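Local coordinates for uncharacterized protein (PDB 4R0J), which probably acts as a Cas5-type endonuclease that cuts CRISPR precursor transcripts into crRNA in antiviral defence, at residues 205-208 / 209-212. Numbering follows the deposited sequence.
Sequences FKPQ and SECE. With SO4 (sulfate ion), chain B.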
ATOM      1  N   PHE A 205      -0.031   9.326  -1.975  1.00 31.03           N
ATOM      2  CA  PHE A 205      -0.804   8.742  -3.054  1.00 28.30           C
ATOM      3  C   PHE A 205      -2.022   9.583  -3.358  1.00 42.19           C
ATOM      4  O   PHE A 205      -2.839   9.842  -2.477  1.00 48.01           O
ATOM      5  CB  PHE A 205      -1.197   7.288  -2.733  1.00 32.24           C
ATOM      6  CG  PHE A 205      -0.022   6.371  -2.653  1.00 29.53           C
ATOM      7  CD1 PHE A 205       0.515   5.815  -3.798  1.00 30.20           C
ATOM      8  CD2 PHE A 205       0.595   6.123  -1.436  1.00 36.14           C
ATOM      9  CE1 PHE A 205       1.621   4.997  -3.737  1.00 30.53           C
ATOM     10  CE2 PHE A 205       1.707   5.304  -1.363  1.00 32.41           C
ATOM     11  CZ  PHE A 205       2.231   4.744  -2.515  1.00 31.59           C
ATOM     12  N   LYS A 206      -2.123  10.022  -4.609  1.00 43.71           N
ATOM     13  CA  LYS A 206      -3.224  10.871  -5.040  1.00 48.57           C
ATOM     14  C   LYS A 206      -4.423  10.011  -5.412  1.00 41.37           C
ATOM     15  O   LYS A 206      -4.281   8.819  -5.676  1.00 40.20           O
ATOM     16  CB  LYS A 206      -2.799  11.742  -6.228  1.00 58.13           C
ATOM     17  CG  LYS A 206      -2.514  10.967  -7.510  1.00 64.21           C
ATOM     18  CD  LYS A 206      -1.330  11.562  -8.281  1.00 71.98           C
ATOM     19  CE  LYS A 206      -1.615  12.968  -8.778  1.00 74.17           C
ATOM     20  NZ  LYS A 206      -0.432  13.574  -9.469  1.00 76.54           N
ATOM     21  N   PRO A 207      -5.616  10.614  -5.410  1.00 45.74           N
ATOM     22  CA  PRO A 207      -6.814   9.887  -5.829  1.00 45.27           C
ATOM     23  C   PRO A 207      -6.663   9.422  -7.264  1.00 41.13           C
ATOM     24  O   PRO A 207      -5.963  10.046  -8.061  1.00 44.27           O
ATOM     25  CB  PRO A 207      -7.917  10.948  -5.750  1.00 47.02           C
ATOM     26  CG  PRO A 207      -7.398  11.976  -4.803  1.00 57.17           C
ATOM     27  CD  PRO A 207      -5.913  11.997  -4.999  1.00 52.00           C
ATOM     28  N   GLN A 208      -7.341   8.337  -7.592  1.00 41.24           N
ATOM     29  CA  GLN A 208      -7.304   7.785  -8.931  1.00 40.66           C
ATOM     30  C   GLN A 208      -7.656   8.830  -9.982  1.00 38.02           C
ATOM     31  O   GLN A 208      -7.081   8.846 -11.069  1.00 47.00           O
ATOM     32  CB  GLN A 208      -8.296   6.636  -9.009  1.00 42.03           C
ATOM     33  CG  GLN A 208      -7.935   5.593 -10.008  1.00 41.35           C
ATOM     34  CD  GLN A 208      -8.999   4.533 -10.090  1.00 37.25           C
ATOM     35  OE1 GLN A 208     -10.114   4.797 -10.535  1.00 43.12           O
ATOM     36  NE2 GLN A 208      -8.671   3.330  -9.644  1.00 39.66           N
ATOM     37  N   SER A 209      -8.595   9.709  -9.647  1.00 42.45           N
ATOM     38  CA  SER A 209      -9.064  10.746 -10.562  1.00 55.28           C
ATOM     39  C   SER A 209      -8.026  11.829 -10.877  1.00 56.85           C
ATOM     40  O   SER A 209      -8.228  12.642 -11.778  1.00 60.86           O
ATOM     41  CB  SER A 209     -10.333  11.397 -10.006  1.00 62.25           C
ATOM     42  OG  SER A 209     -10.098  11.959  -8.725  1.00 66.52           O
ATOM     43  N   GLU A 210      -6.922  11.851 -10.137  1.00 49.49           N
ATOM     44  CA  GLU A 210      -5.897  12.866 -10.374  1.00 55.51           C
ATOM     45  C   GLU A 210      -4.710  12.315 -11.163  1.00 54.26           C
ATOM     46  O   GLU A 210      -3.789  13.056 -11.511  1.00 57.52           O
ATOM     47  CB  GLU A 210      -5.431  13.486  -9.054  1.00 61.75           C
ATOM     48  CG  GLU A 210      -6.531  14.205  -8.290  1.00 69.10           C
ATOM     49  CD  GLU A 210      -6.009  14.980  -7.092  1.00 77.45           C
ATOM     50  OE1 GLU A 210      -4.777  14.987  -6.869  1.00 78.43           O
ATOM     51  OE2 GLU A 210      -6.832  15.586  -6.373  1.00 79.16           O
ATOM     52  N   CYS A 211      -4.740  11.017 -11.450  1.00 48.47           N
ATOM     53  CA  CYS A 211      -3.671  10.381 -12.215  1.00 48.56           C
ATOM     54  C   CYS A 211      -3.620  10.892 -13.656  1.00 49.21           C
ATOM     55  O   CYS A 211      -4.634  10.908 -14.349  1.00 51.84           O
ATOM     56  CB  CYS A 211      -3.815   8.862 -12.182  1.00 45.75           C
ATOM     57  SG  CYS A 211      -3.431   8.143 -10.564  1.00 43.91           S
ATOM     58  N   GLU A 212      -2.434  11.310 -14.094  1.00 49.66           N
ATOM     59  CA  GLU A 212      -2.274  11.958 -15.399  1.00 54.58           C
ATOM     60  C   GLU A 212      -2.318  10.970 -16.554  1.00 57.30           C
ATOM     61  O   GLU A 212      -2.591  11.341 -17.697  1.00 62.03           O
ATOM     62  CB  GLU A 212      -0.960  12.754 -15.462  1.00 55.29           C
ATOM     63  CG  GLU A 212      -1.001  14.107 -14.781  1.00 68.79           C
ATOM     64  CD  GLU A 212       0.250  14.936 -15.055  1.00 77.95           C
ATOM     65  OE1 GLU A 212       1.176  14.421 -15.722  1.00 76.36           O
ATOM     66  OE2 GLU A 212       0.305  16.103 -14.605  1.00 79.27           O
TER
HETATM   67  S   SO4 B 301      -9.366   6.460  -5.059  1.00 67.64           S
HETATM   68  O1  SO4 B 301     -10.358   7.190  -5.844  1.00 71.26           O
HETATM   69  O2  SO4 B 301      -8.033   6.740  -5.591  1.00 66.68           O
HETATM   70  O3  SO4 B 301      -9.431   6.894  -3.666  1.00 75.29           O
HETATM   71  O4  SO4 B 301      -9.643   5.023  -5.131  1.00 65.15           O
HETATM   72  O   HOH W   1      -7.072   9.888 -13.904  1.00 56.07           O
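A short 3-10 segment interrupts strand 202-215; its first bond runs from Glu210 N to Pro207 O at 2.9 Å with an N-H...O angle of 162°. A second i to i+3 bond follows, Cys211 N to Gln208 O at 3.2 Å. In both the donor stands well above the carbonyl plane, 52° out of it at Pro207. Gln208 O also accepts a hydrogen bond from a water; the same water donates to Cys211 O, its oxygen 2.7 Å from that atom, bridging the turn to the chain leaving it.

The turn belongs to the second strand of the antiparallel hairpin 191-199/202-215, in a protein assigned to the Cas5 family, and it lies at the surface. Glu210 folds back over Pro207: with CG anti to its carbonyl carbon (chi1 -62°) and the chain extended beyond, its CD reaches Pro207 CD at 3.6 Å, the two side chains crossing at a slant. Lys206, bent at chi2 and chi3, passes Glu210 by its methylenes, CE lying 3.5 Å from Glu210 O, while NZ stays 5.3 Å from Glu210 OE1, too far for a salt bridge. Gln208 N donates to sulfate O2 at 2.7 Å; Tyr181 and Arg41 also bind this ion, probably from the crystallisation liquor. The Gln208 side chain, extended beyond CG, reaches strand 169-179, where NE2 is hydrogen-bonded to Ser178 OG.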